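Local coordinates for protein probable transcriptional regulator (Pseudomonas aeruginosa, PDB 2NNN) that probably acts as a DNA-binding transcription factor of the MarR family, a dimer whose two copies each carry a winged helix-turn-helix, at residues A[42-47]-A[74-79]; A[30-35]-A[114-119]; A[26-31]-A[36-41]. All coordinates share one frame; numbering follows the deposited sequence.

Contact 1. Residues A[42-47]-A[74-79]; sequences AALVRL and ERLDKR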
ATOM      1  N   ALA A  42      10.612  -3.233  -9.228  1.00 32.49           N
ATOM      2  CA  ALA A  42      11.545  -3.038  -8.111  1.00 32.53           C
ATOM      3  C   ALA A  42      12.580  -4.161  -8.039  1.00 32.70           C
ATOM      4  O   ALA A  42      13.776  -3.892  -7.897  1.00 32.84           O
ATOM      5  CB  ALA A  42      10.786  -2.943  -6.783  1.00 32.04           C
ATOM      6  N   ALA A  43      12.110  -5.406  -8.115  1.00 32.87           N
ATOM      7  CA  ALA A  43      12.998  -6.576  -8.150  1.00 33.66           C
ATOM      8  C   ALA A  43      13.889  -6.554  -9.375  1.00 34.22           C
ATOM      9  O   ALA A  43      15.049  -6.883  -9.276  1.00 34.91           O
ATOM     10  CB  ALA A  43      12.207  -7.859  -8.115  1.00 33.42           C
ATOM     11  N   LEU A  44      13.350  -6.155 -10.523  1.00 34.94           N
ATOM     12  CA  LEU A  44      14.150  -6.055 -11.760  1.00 35.36           C
ATOM     13  C   LEU A  44      15.253  -5.001 -11.600  1.00 35.36           C
ATOM     14  O   LEU A  44      16.426  -5.266 -11.878  1.00 35.64           O
ATOM     15  CB  LEU A  44      13.258  -5.674 -12.949  1.00 34.72           C
ATOM     16  CG  LEU A  44      13.848  -5.860 -14.337  1.00 35.41           C
ATOM     17  CD1 LEU A  44      13.626  -7.306 -14.817  1.00 37.67           C
ATOM     18  CD2 LEU A  44      13.238  -4.865 -15.321  1.00 35.64           C
ATOM     19  N   VAL A  45      14.856  -3.805 -11.161  1.00 35.14           N
ATOM     20  CA  VAL A  45      15.797  -2.731 -10.875  1.00 34.93           C
ATOM     21  C   VAL A  45      16.882  -3.207  -9.902  1.00 35.78           C
ATOM     22  O   VAL A  45      18.062  -3.075 -10.203  1.00 35.83           O
ATOM     23  CB  VAL A  45      15.070  -1.450 -10.372  1.00 34.66           C
ATOM     24  CG1 VAL A  45      16.059  -0.375  -9.947  1.00 32.16           C
ATOM     25  CG2 VAL A  45      14.142  -0.915 -11.465  1.00 33.49           C
ATOM     26  N   ARG A  46      16.478  -3.794  -8.775  1.00 36.59           N
ATOM     27  CA  ARG A  46      17.428  -4.237  -7.757  1.00 37.79           C
ATOM     28  C   ARG A  46      18.430  -5.290  -8.255  1.00 38.81           C
ATOM     29  O   ARG A  46      19.623  -5.173  -7.978  1.00 39.03           O
ATOM     30  CB  ARG A  46      16.710  -4.724  -6.494  1.00 37.76           C
ATOM     31  CG  ARG A  46      17.632  -4.953  -5.295  1.00 37.07           C
ATOM     32  CD  ARG A  46      18.204  -3.646  -4.779  1.00 38.19           C
ATOM     33  NE  ARG A  46      17.287  -2.981  -3.854  1.00 40.76           N
ATOM     34  CZ  ARG A  46      17.402  -1.717  -3.448  1.00 41.07           C
ATOM     35  NH1 ARG A  46      18.378  -0.941  -3.895  1.00 40.89           N
ATOM     36  NH2 ARG A  46      16.522  -1.220  -2.598  1.00 41.63           N
ATOM     37  N   LEU A  47      17.952  -6.298  -8.989  1.00 39.81           N
ATOM     38  CA  LEU A  47      18.833  -7.270  -9.646  1.00 41.01           C
ATOM     39  C   LEU A  47      19.825  -6.641 -10.628  1.00 42.23           C
ATOM     40  O   LEU A  47      20.871  -7.231 -10.918  1.00 42.95           O
ATOM     41  CB  LEU A  47      18.019  -8.323 -10.389  1.00 40.65           C
ATOM     42  CG  LEU A  47      17.365  -9.463  -9.616  1.00 41.66           C
ATOM     43  CD1 LEU A  47      16.516 -10.276 -10.567  1.00 42.79           C
ATOM     44  CD2 LEU A  47      18.384 -10.355  -8.898  1.00 40.11           C
ATOM     45  N   GLU A  74       9.363 -15.608 -10.100  1.00 46.22           N
ATOM     46  CA  GLU A  74       8.762 -16.595 -10.999  1.00 47.92           C
ATOM     47  C   GLU A  74       7.995 -15.958 -12.160  1.00 48.04           C
ATOM     48  O   GLU A  74       8.126 -16.403 -13.298  1.00 48.34           O
ATOM     49  CB  GLU A  74       7.903 -17.602 -10.228  1.00 47.59           C
ATOM     50  CG  GLU A  74       8.741 -18.649  -9.496  1.00 49.23           C
ATOM     51  CD  GLU A  74       7.964 -19.445  -8.445  1.00 50.22           C
ATOM     52  OE1 GLU A  74       6.720 -19.293  -8.364  1.00 52.97           O
ATOM     53  OE2 GLU A  74       8.604 -20.233  -7.698  1.00 53.89           O
ATOM     54  N   ARG A  75       7.225 -14.906 -11.880  1.00 48.70           N
ATOM     55  CA  ARG A  75       6.539 -14.147 -12.928  1.00 49.61           C
ATOM     56  C   ARG A  75       7.511 -13.395 -13.839  1.00 49.12           C
ATOM     57  O   ARG A  75       7.279 -13.275 -15.034  1.00 49.53           O
ATOM     58  CB  ARG A  75       5.502 -13.198 -12.332  1.00 49.42           C
ATOM     59  CG  ARG A  75       4.292 -13.926 -11.742  1.00 51.45           C
ATOM     60  CD  ARG A  75       3.355 -12.985 -10.996  1.00 52.18           C
ATOM     61  NE  ARG A  75       4.016 -12.322  -9.865  1.00 58.23           N
ATOM     62  CZ  ARG A  75       3.498 -11.306  -9.178  1.00 59.87           C
ATOM     63  NH1 ARG A  75       2.304 -10.809  -9.499  1.00 61.97           N
ATOM     64  NH2 ARG A  75       4.179 -10.773  -8.176  1.00 60.55           N
ATOM     65  N   LEU A  76       8.604 -12.903 -13.267  1.00 49.11           N
ATOM     66  CA  LEU A  76       9.703 -12.320 -14.030  1.00 48.73           C
ATOM     67  C   LEU A  76      10.398 -13.394 -14.892  1.00 49.27           C
ATOM     68  O   LEU A  76      10.965 -13.089 -15.946  1.00 49.06           O
ATOM     69  CB  LEU A  76      10.697 -11.682 -13.059  1.00 48.74           C
ATOM     70  CG  LEU A  76      11.094 -10.199 -13.114  1.00 48.20           C
ATOM     71  CD1 LEU A  76       9.924  -9.278 -13.401  1.00 46.94           C
ATOM     72  CD2 LEU A  76      11.787  -9.782 -11.819  1.00 47.70           C
ATOM     73  N   ASP A  77      10.338 -14.651 -14.442  1.00 50.03           N
ATOM     74  CA  ASP A  77      10.949 -15.776 -15.156  1.00 50.35           C
ATOM     75  C   ASP A  77      10.121 -16.178 -16.367  1.00 50.49           C
ATOM     76  O   ASP A  77      10.641 -16.284 -17.472  1.00 50.19           O
ATOM     77  CB  ASP A  77      11.137 -16.976 -14.225  1.00 50.49           C
ATOM     78  CG  ASP A  77      12.042 -18.050 -14.826  1.00 51.67           C
ATOM     79  OD1 ASP A  77      12.732 -17.764 -15.833  1.00 52.05           O
ATOM     80  OD2 ASP A  77      12.062 -19.183 -14.292  1.00 52.03           O
ATOM     81  N   LYS A  78       8.830 -16.401 -16.135  1.00 50.94           N
ATOM     82  CA  LYS A  78       7.843 -16.649 -17.186  1.00 51.31           C
ATOM     83  C   LYS A  78       8.022 -15.698 -18.385  1.00 50.93           C
ATOM     84  O   LYS A  78       7.795 -16.089 -19.531  1.00 51.22           O
ATOM     85  CB  LYS A  78       6.436 -16.507 -16.587  1.00 51.35           C
ATOM     86  CG  LYS A  78       5.264 -16.957 -17.476  1.00 52.29           C
ATOM     87  CD  LYS A  78       3.925 -16.426 -16.930  1.00 52.78           C
ATOM     88  CE  LYS A  78       3.645 -16.892 -15.479  1.00 55.24           C
ATOM     89  NZ  LYS A  78       2.648 -16.029 -14.752  1.00 56.04           N
ATOM     90  N   ARG A  79       8.439 -14.463 -18.118  1.00 50.26           N
ATOM     91  CA  ARG A  79       8.667 -13.474 -19.172  1.00 49.61           C
ATOM     92  C   ARG A  79      10.070 -13.530 -19.780  1.00 48.46           C
ATOM     93  O   ARG A  79      10.363 -12.791 -20.717  1.00 48.35           O
ATOM     94  CB  ARG A  79       8.376 -12.062 -18.651  1.00 49.95           C
ATOM     95  CG  ARG A  79       6.978 -11.904 -18.110  1.00 52.05           C
ATOM     96  CD  ARG A  79       6.832 -10.609 -17.363  1.00 56.36           C
ATOM     97  NE  ARG A  79       6.827  -9.471 -18.283  1.00 59.97           N
ATOM     98  CZ  ARG A  79       5.744  -8.781 -18.632  1.00 60.16           C
ATOM     99  NH1 ARG A  79       4.551  -9.095 -18.133  1.00 59.49           N
ATOM    100  NH2 ARG A  79       5.865  -7.762 -19.475  1.00 60.43           N
TER
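Leu76 reaches from helix 66-78 with its CB directed at helix 38-50, and its isobutyl end enters the angle between Ala43 and Leu44. The methyl CD2 does most of the touching: it is 4.2 Å from Ala43 CB and also 4.2 Å from Leu44 N, so it meets a methyl group and the helix backbone at once. Leu44 approaches differently. Its CB does not aim at Leu76, but with CG anti to the backbone N (chi1 -165°) the branch swings round, and CD1 comes alongside Leu76 CG at 4.2 Å. Leu76 is thus flanked by Ala43 at its tip and by Leu44 beside its branch point, while the CA atoms of Leu44 and Leu76 stay 8.0 Å apart. This joins two helices of the MarR winged helix-turn-helix; helix 66-78 is probably the DNA-recognition helix, as in other MarR proteins. Ile82 of the wing strand 82-87 touches both Leu47 and Leu76, and Leu106 of helix 100-121 packs on Leu44. All three touching residues are buried and no approach is shorter than 4.2 Å, which implies that these segments meet by van der Waals contact alone, with no directional bond between them.

Contact 2. Residues A[30-35]-A[114-119]; sequences NGIGNG and REINRQ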
ATOM      1  N   ASN A  30      -0.628   2.889 -15.687  1.00 30.89           N
ATOM      2  CA  ASN A  30      -0.862   3.713 -16.875  1.00 31.20           C
ATOM      3  C   ASN A  30       0.424   4.041 -17.599  1.00 31.22           C
ATOM      4  O   ASN A  30       0.433   4.190 -18.809  1.00 31.37           O
ATOM      5  CB  ASN A  30      -1.562   5.038 -16.537  1.00 31.18           C
ATOM      6  CG  ASN A  30      -2.968   4.846 -15.989  1.00 32.05           C
ATOM      7  OD1 ASN A  30      -3.547   3.770 -16.086  1.00 35.29           O
ATOM      8  ND2 ASN A  30      -3.513   5.893 -15.389  1.00 30.90           N
ATOM      9  N   GLY A  31       1.513   4.153 -16.857  1.00 31.86           N
ATOM     10  CA  GLY A  31       2.707   4.800 -17.384  1.00 31.87           C
ATOM     11  C   GLY A  31       3.894   3.931 -17.755  1.00 31.93           C
ATOM     12  O   GLY A  31       4.753   4.368 -18.531  1.00 31.68           O
ATOM     13  N   ILE A  32       3.970   2.723 -17.197  1.00 32.15           N
ATOM     14  CA  ILE A  32       5.214   1.929 -17.317  1.00 32.22           C
ATOM     15  C   ILE A  32       5.488   1.330 -18.688  1.00 32.50           C
ATOM     16  O   ILE A  32       6.642   1.279 -19.128  1.00 32.75           O
ATOM     17  CB  ILE A  32       5.415   0.879 -16.179  1.00 32.36           C
ATOM     18  CG1 ILE A  32       6.927   0.610 -16.005  1.00 31.62           C
ATOM     19  CG2 ILE A  32       4.448  -0.320 -16.323  1.00 31.47           C
ATOM     20  CD1 ILE A  32       7.259  -0.777 -15.570  1.00 36.68           C
ATOM     21  N   GLY A  33       4.441   0.871 -19.357  1.00 32.20           N
ATOM     22  CA  GLY A  33       4.563   0.537 -20.755  1.00 32.32           C
ATOM     23  C   GLY A  33       4.987  -0.885 -21.028  1.00 32.60           C
ATOM     24  O   GLY A  33       4.912  -1.324 -22.174  1.00 32.53           O
ATOM     25  N   ASN A  34       5.433  -1.608 -19.998  1.00 32.75           N
ATOM     26  CA  ASN A  34       5.940  -2.977 -20.200  1.00 33.28           C
ATOM     27  C   ASN A  34       5.080  -4.040 -19.529  1.00 33.17           C
ATOM     28  O   ASN A  34       5.447  -5.210 -19.489  1.00 32.85           O
ATOM     29  CB  ASN A  34       7.403  -3.103 -19.757  1.00 32.96           C
ATOM     30  CG  ASN A  34       7.614  -2.690 -18.313  1.00 34.41           C
ATOM     31  OD1 ASN A  34       6.733  -2.872 -17.467  1.00 35.14           O
ATOM     32  ND2 ASN A  34       8.788  -2.121 -18.017  1.00 34.97           N
ATOM     33  N   GLY A  35       3.936  -3.626 -18.997  1.00 33.55           N
ATOM     34  CA  GLY A  35       3.024  -4.557 -18.342  1.00 34.24           C
ATOM     35  C   GLY A  35       3.488  -5.142 -17.009  1.00 34.52           C
ATOM     36  O   GLY A  35       2.862  -6.065 -16.512  1.00 35.09           O
ATOM     37  N   ARG A 114      10.876   6.863 -14.565  1.00 32.02           N
ATOM     38  CA  ARG A 114      11.205   8.231 -14.171  1.00 33.54           C
ATOM     39  C   ARG A 114       9.991   9.136 -14.279  1.00 33.24           C
ATOM     40  O   ARG A 114       9.776   9.987 -13.422  1.00 33.95           O
ATOM     41  CB  ARG A 114      12.346   8.797 -15.022  1.00 34.20           C
ATOM     42  CG  ARG A 114      13.680   8.183 -14.688  1.00 38.04           C
ATOM     43  CD  ARG A 114      14.825   8.987 -15.270  1.00 45.36           C
ATOM     44  NE  ARG A 114      16.092   8.329 -14.964  1.00 50.01           N
ATOM     45  CZ  ARG A 114      16.808   7.646 -15.850  1.00 52.84           C
ATOM     46  NH1 ARG A 114      16.393   7.546 -17.121  1.00 53.01           N
ATOM     47  NH2 ARG A 114      17.942   7.073 -15.468  1.00 53.42           N
ATOM     48  N   GLU A 115       9.206   8.945 -15.336  1.00 33.13           N
ATOM     49  CA  GLU A 115       8.012   9.747 -15.588  1.00 32.90           C
ATOM     50  C   GLU A 115       6.888   9.443 -14.597  1.00 32.58           C
ATOM     51  O   GLU A 115       6.236  10.363 -14.103  1.00 32.94           O
ATOM     52  CB  GLU A 115       7.537   9.564 -17.049  1.00 33.01           C
ATOM     53  CG  GLU A 115       6.178  10.180 -17.367  1.00 33.30           C
ATOM     54  CD  GLU A 115       6.100  11.700 -17.122  1.00 35.49           C
ATOM     55  OE1 GLU A 115       7.128  12.376 -16.893  1.00 35.08           O
ATOM     56  OE2 GLU A 115       4.983  12.236 -17.163  1.00 36.65           O
ATOM     57  N   ILE A 116       6.651   8.166 -14.319  1.00 32.16           N
ATOM     58  CA  ILE A 116       5.694   7.777 -13.277  1.00 32.50           C
ATOM     59  C   ILE A 116       6.030   8.450 -11.943  1.00 33.65           C
ATOM     60  O   ILE A 116       5.150   8.995 -11.283  1.00 34.21           O
ATOM     61  CB  ILE A 116       5.635   6.231 -13.095  1.00 32.13           C
ATOM     62  CG1 ILE A 116       5.108   5.571 -14.367  1.00 29.28           C
ATOM     63  CG2 ILE A 116       4.809   5.840 -11.861  1.00 30.04           C
ATOM     64  CD1 ILE A 116       5.429   4.105 -14.467  1.00 23.16           C
ATOM     65  N   ASN A 117       7.313   8.430 -11.576  1.00 34.91           N
ATOM     66  CA  ASN A 117       7.816   9.034 -10.343  1.00 35.68           C
ATOM     67  C   ASN A 117       7.659  10.541 -10.327  1.00 35.94           C
ATOM     68  O   ASN A 117       7.333  11.109  -9.280  1.00 35.48           O
ATOM     69  CB  ASN A 117       9.290   8.675 -10.146  1.00 36.05           C
ATOM     70  CG  ASN A 117       9.846   9.162  -8.808  1.00 39.31           C
ATOM     71  OD1 ASN A 117      10.497  10.216  -8.724  1.00 42.95           O
ATOM     72  ND2 ASN A 117       9.583   8.402  -7.750  1.00 41.03           N
ATOM     73  N   ARG A 118       7.907  11.200 -11.474  1.00 36.37           N
ATOM     74  CA  ARG A 118       7.712  12.658 -11.536  1.00 36.97           C
ATOM     75  C   ARG A 118       6.243  13.086 -11.428  1.00 36.06           C
ATOM     76  O   ARG A 118       5.951  14.093 -10.798  1.00 35.75           O
ATOM     77  CB  ARG A 118       8.466  13.355 -12.698  1.00 36.27           C
ATOM     78  CG  ARG A 118       7.923  13.159 -14.070  1.00 39.65           C
ATOM     79  CD  ARG A 118       8.216  14.358 -15.034  1.00 38.94           C
ATOM     80  NE  ARG A 118       7.278  15.453 -14.788  1.00 42.26           N
ATOM     81  CZ  ARG A 118       6.045  15.549 -15.294  1.00 42.03           C
ATOM     82  NH1 ARG A 118       5.559  14.636 -16.132  1.00 42.00           N
ATOM     83  NH2 ARG A 118       5.292  16.581 -14.956  1.00 40.80           N
ATOM     84  N   GLN A 119       5.340  12.307 -12.024  1.00 36.09           N
ATOM     85  CA  GLN A 119       3.889  12.535 -11.945  1.00 36.04           C
ATOM     86  C   GLN A 119       3.348  12.315 -10.529  1.00 35.86           C
ATOM     87  O   GLN A 119       2.505  13.094 -10.051  1.00 36.09           O
ATOM     88  CB  GLN A 119       3.152  11.592 -12.893  1.00 35.69           C
ATOM     89  CG  GLN A 119       3.280  11.928 -14.357  1.00 36.80           C
ATOM     90  CD  GLN A 119       2.548  10.934 -15.268  1.00 37.69           C
ATOM     91  OE1 GLN A 119       2.797  10.889 -16.484  1.00 38.54           O
ATOM     92  NE2 GLN A 119       1.645  10.132 -14.687  1.00 38.33           N
TER
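The peptide plane joining Gly31 to Ile32 has the terminal methyl of Ile116 over one face: CD1 stands almost directly above the amide, 3.6 Å from Gly31 C and 3.4 Å from Ile32 N. A second flat pair lies within segment 114-119, where the carboxylate of Glu115 sits at the edge of the Arg118 guanidinium, in its plane. There Arg118 NH1 donates to Glu115 OE1 at 2.9 Å, almost perfectly straight at 179° and on the syn lone pair, and the same nitrogen is 2.7 Å from Glu115 OE2, so this i to i+3 salt bridge engages both oxygens.

Ile116 holds CG1 anti to its carbonyl carbon (chi1 -64°), which sends the longer branch across to the end of helix 13-31. Its CG1 comes within 3.9 Å of Gly31 CA, an approach that the lack of a side chain on Gly31 allows. In the MarR fold these N- and C-terminal helices belong to the dimerisation region, and Tyr7 and Ile13 of the second subunit pack on Arg114 and Asn117 here. Beyond the peptide, the two isoleucine side chains meet at a slant, Ile32 CB lying 3.7 Å from Ile116 CD1. Phe28 and Tyr24 also pack on Ile116, while Trp41 touches Ile32. The chain leaves helical geometry at Gly33, whose phi is positive (89°).

Contact 3. Residues A[26-31]-A[36-41]; sequences ALFANG and LTPTQW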
ATOM      1  N   ALA A  26      -1.995   3.388  -9.798  1.00 30.19           N
ATOM      2  CA  ALA A  26      -2.733   3.820 -10.985  1.00 30.53           C
ATOM      3  C   ALA A  26      -1.833   4.509 -12.031  1.00 30.79           C
ATOM      4  O   ALA A  26      -1.948   4.241 -13.219  1.00 31.11           O
ATOM      5  CB  ALA A  26      -3.835   4.741 -10.573  1.00 30.98           C
ATOM      6  N   LEU A  27      -0.944   5.393 -11.582  1.00 31.11           N
ATOM      7  CA  LEU A  27       0.033   6.071 -12.463  1.00 30.58           C
ATOM      8  C   LEU A  27       1.043   5.085 -13.046  1.00 30.41           C
ATOM      9  O   LEU A  27       1.442   5.180 -14.207  1.00 30.52           O
ATOM     10  CB  LEU A  27       0.780   7.171 -11.690  1.00 30.54           C
ATOM     11  CG  LEU A  27      -0.022   8.331 -11.060  1.00 29.96           C
ATOM     12  CD1 LEU A  27       0.877   9.140 -10.119  1.00 28.44           C
ATOM     13  CD2 LEU A  27      -0.607   9.227 -12.113  1.00 28.67           C
ATOM     14  N   PHE A  28       1.473   4.144 -12.218  1.00 30.19           N
ATOM     15  CA  PHE A  28       2.422   3.148 -12.644  1.00 29.41           C
ATOM     16  C   PHE A  28       1.846   2.225 -13.732  1.00 29.75           C
ATOM     17  O   PHE A  28       2.477   2.011 -14.784  1.00 30.03           O
ATOM     18  CB  PHE A  28       2.937   2.352 -11.444  1.00 28.84           C
ATOM     19  CG  PHE A  28       4.124   1.479 -11.772  1.00 27.83           C
ATOM     20  CD1 PHE A  28       3.946   0.244 -12.405  1.00 26.96           C
ATOM     21  CD2 PHE A  28       5.422   1.908 -11.477  1.00 26.02           C
ATOM     22  CE1 PHE A  28       5.051  -0.572 -12.718  1.00 26.74           C
ATOM     23  CE2 PHE A  28       6.523   1.115 -11.794  1.00 25.15           C
ATOM     24  CZ  PHE A  28       6.336  -0.127 -12.411  1.00 26.07           C
ATOM     25  N   ALA A  29       0.659   1.683 -13.477  1.00 29.73           N
ATOM     26  CA  ALA A  29      -0.030   0.847 -14.455  1.00 29.98           C
ATOM     27  C   ALA A  29      -0.309   1.588 -15.773  1.00 30.73           C
ATOM     28  O   ALA A  29      -0.232   0.978 -16.853  1.00 30.90           O
ATOM     29  CB  ALA A  29      -1.327   0.278 -13.857  1.00 29.52           C
ATOM     30  N   ASN A  30      -0.628   2.889 -15.687  1.00 30.89           N
ATOM     31  CA  ASN A  30      -0.862   3.713 -16.875  1.00 31.20           C
ATOM     32  C   ASN A  30       0.424   4.041 -17.599  1.00 31.22           C
ATOM     33  O   ASN A  30       0.433   4.190 -18.809  1.00 31.37           O
ATOM     34  CB  ASN A  30      -1.562   5.038 -16.537  1.00 31.18           C
ATOM     35  CG  ASN A  30      -2.968   4.846 -15.989  1.00 32.05           C
ATOM     36  OD1 ASN A  30      -3.547   3.770 -16.086  1.00 35.29           O
ATOM     37  ND2 ASN A  30      -3.513   5.893 -15.389  1.00 30.90           N
ATOM     38  N   GLY A  31       1.513   4.153 -16.857  1.00 31.86           N
ATOM     39  CA  GLY A  31       2.707   4.800 -17.384  1.00 31.87           C
ATOM     40  C   GLY A  31       3.894   3.931 -17.755  1.00 31.93           C
ATOM     41  O   GLY A  31       4.753   4.368 -18.531  1.00 31.68           O
ATOM     42  N   LEU A  36       4.575  -4.627 -16.430  1.00 34.44           N
ATOM     43  CA  LEU A  36       5.044  -5.079 -15.106  1.00 34.48           C
ATOM     44  C   LEU A  36       4.369  -4.332 -13.935  1.00 34.33           C
ATOM     45  O   LEU A  36       4.026  -3.146 -14.056  1.00 34.47           O
ATOM     46  CB  LEU A  36       6.583  -4.963 -14.989  1.00 34.49           C
ATOM     47  CG  LEU A  36       7.494  -5.839 -15.873  1.00 34.87           C
ATOM     48  CD1 LEU A  36       8.956  -5.490 -15.685  1.00 33.62           C
ATOM     49  CD2 LEU A  36       7.292  -7.326 -15.630  1.00 36.15           C
ATOM     50  N   THR A  37       4.189  -5.028 -12.806  1.00 33.73           N
ATOM     51  CA  THR A  37       3.732  -4.395 -11.564  1.00 33.47           C
ATOM     52  C   THR A  37       4.860  -3.579 -10.887  1.00 33.37           C
ATOM     53  O   THR A  37       6.044  -3.778 -11.197  1.00 33.44           O
ATOM     54  CB  THR A  37       3.174  -5.427 -10.571  1.00 33.49           C
ATOM     55  OG1 THR A  37       4.221  -6.315 -10.159  1.00 33.10           O
ATOM     56  CG2 THR A  37       2.059  -6.235 -11.205  1.00 34.05           C
ATOM     57  N   PRO A  38       4.501  -2.627  -9.990  1.00 33.43           N
ATOM     58  CA  PRO A  38       5.544  -1.923  -9.215  1.00 33.18           C
ATOM     59  C   PRO A  38       6.620  -2.825  -8.616  1.00 33.49           C
ATOM     60  O   PRO A  38       7.807  -2.490  -8.717  1.00 33.63           O
ATOM     61  CB  PRO A  38       4.742  -1.222  -8.107  1.00 32.83           C
ATOM     62  CG  PRO A  38       3.442  -0.891  -8.766  1.00 32.73           C
ATOM     63  CD  PRO A  38       3.154  -2.085  -9.689  1.00 33.01           C
ATOM     64  N   THR A  39       6.220  -3.939  -7.990  1.00 33.69           N
ATOM     65  CA  THR A  39       7.160  -4.804  -7.255  1.00 33.67           C
ATOM     66  C   THR A  39       7.973  -5.636  -8.222  1.00 34.30           C
ATOM     67  O   THR A  39       9.177  -5.831  -8.020  1.00 34.90           O
ATOM     68  CB  THR A  39       6.462  -5.706  -6.207  1.00 33.58           C
ATOM     69  OG1 THR A  39       5.347  -6.374  -6.800  1.00 33.84           O
ATOM     70  CG2 THR A  39       5.938  -4.869  -5.051  1.00 33.46           C
ATOM     71  N   GLN A  40       7.327  -6.101  -9.292  1.00 34.29           N
ATOM     72  CA  GLN A  40       8.044  -6.746 -10.385  1.00 34.56           C
ATOM     73  C   GLN A  40       9.177  -5.873 -10.918  1.00 34.07           C
ATOM     74  O   GLN A  40      10.266  -6.375 -11.176  1.00 34.86           O
ATOM     75  CB  GLN A  40       7.089  -7.169 -11.507  1.00 34.42           C
ATOM     76  CG  GLN A  40       6.381  -8.485 -11.202  1.00 34.36           C
ATOM     77  CD  GLN A  40       5.188  -8.751 -12.101  1.00 35.78           C
ATOM     78  OE1 GLN A  40       5.061  -8.180 -13.186  1.00 35.04           O
ATOM     79  NE2 GLN A  40       4.306  -9.635 -11.650  1.00 35.92           N
ATOM     80  N   TRP A  41       8.920  -4.573 -11.025  1.00 33.28           N
ATOM     81  CA  TRP A  41       9.889  -3.578 -11.519  1.00 32.77           C
ATOM     82  C   TRP A  41      10.996  -3.345 -10.501  1.00 32.63           C
ATOM     83  O   TRP A  41      12.172  -3.264 -10.867  1.00 33.54           O
ATOM     84  CB  TRP A  41       9.176  -2.250 -11.848  1.00 31.56           C
ATOM     85  CG  TRP A  41      10.112  -1.117 -12.256  1.00 32.02           C
ATOM     86  CD1 TRP A  41      10.425   0.003 -11.520  1.00 31.33           C
ATOM     87  CD2 TRP A  41      10.837  -0.983 -13.506  1.00 31.66           C
ATOM     88  NE1 TRP A  41      11.292   0.811 -12.227  1.00 32.01           N
ATOM     89  CE2 TRP A  41      11.565   0.228 -13.442  1.00 30.96           C
ATOM     90  CE3 TRP A  41      10.942  -1.771 -14.664  1.00 31.38           C
ATOM     91  CZ2 TRP A  41      12.400   0.656 -14.485  1.00 31.32           C
ATOM     92  CZ3 TRP A  41      11.769  -1.334 -15.705  1.00 30.66           C
ATOM     93  CH2 TRP A  41      12.483  -0.134 -15.605  1.00 30.06           C
TER
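Phe28 turns the edge of its ring to a backbone carbonyl: CE1 is only 3.1 Å from Leu36 O, which lies near the ring plane, where the slightly positive C-H rim can meet the oxygen favourably. The ring belongs to helix 13-31 of the MarR dimerisation region and reaches the start of helix 38-50, the first helix of the winged helix-turn-helix. The Phe28 side chain points away from its own backbone N (chi1 -169°), which carries the ring out to this junction. Pro38 takes one face: its CA stands 3.9 Å from the ring centroid and 18° off the normal, a CH-pi contact, and its CD comes 3.7 Å from Phe28 CD1. Trp41 CB approaches the rim at Phe28 CZ, 3.6 Å away, with the five-membered ring of Trp41 and the Phe28 ring inclined at 58°. Ala113 of helix 100-121 packs on Trp41. Thr37, directly before Pro38, is the N-cap of helix 38-50 and forms a capping box with Gln40, so two reciprocal bonds close the first turn of the helix. Gln40 N donates to Thr37 OG1 at 3.2 Å; in return Thr37 N donates to Gln40 OE1 at 3.3 Å, from well above the plane of the side-chain carbonyl.

In the fold
Contact 1 is wholly buried, while contacts 2 and 3 include partly exposed residues, Gly31 in the one, Thr37 and Pro38 in the other; no hydrogen bond crosses any of them. Contact 1 lies within the winged helix-turn-helix, contact 2 joins the end region of helix 13-31 to helix 100-121, and contact 3 links both regions through helices 38-50 and 13-31. Their chemistry differs accordingly: aliphatic side chains at contact 1, a methyl on a peptide plane at contact 2, and an aromatic ring among carbonyl, proline and indole at contact 3, which buries the largest area, 195 Å². Centres of contacts 2 and 3 are about 7 Å apart, those of 1 and 2 about 17 Å.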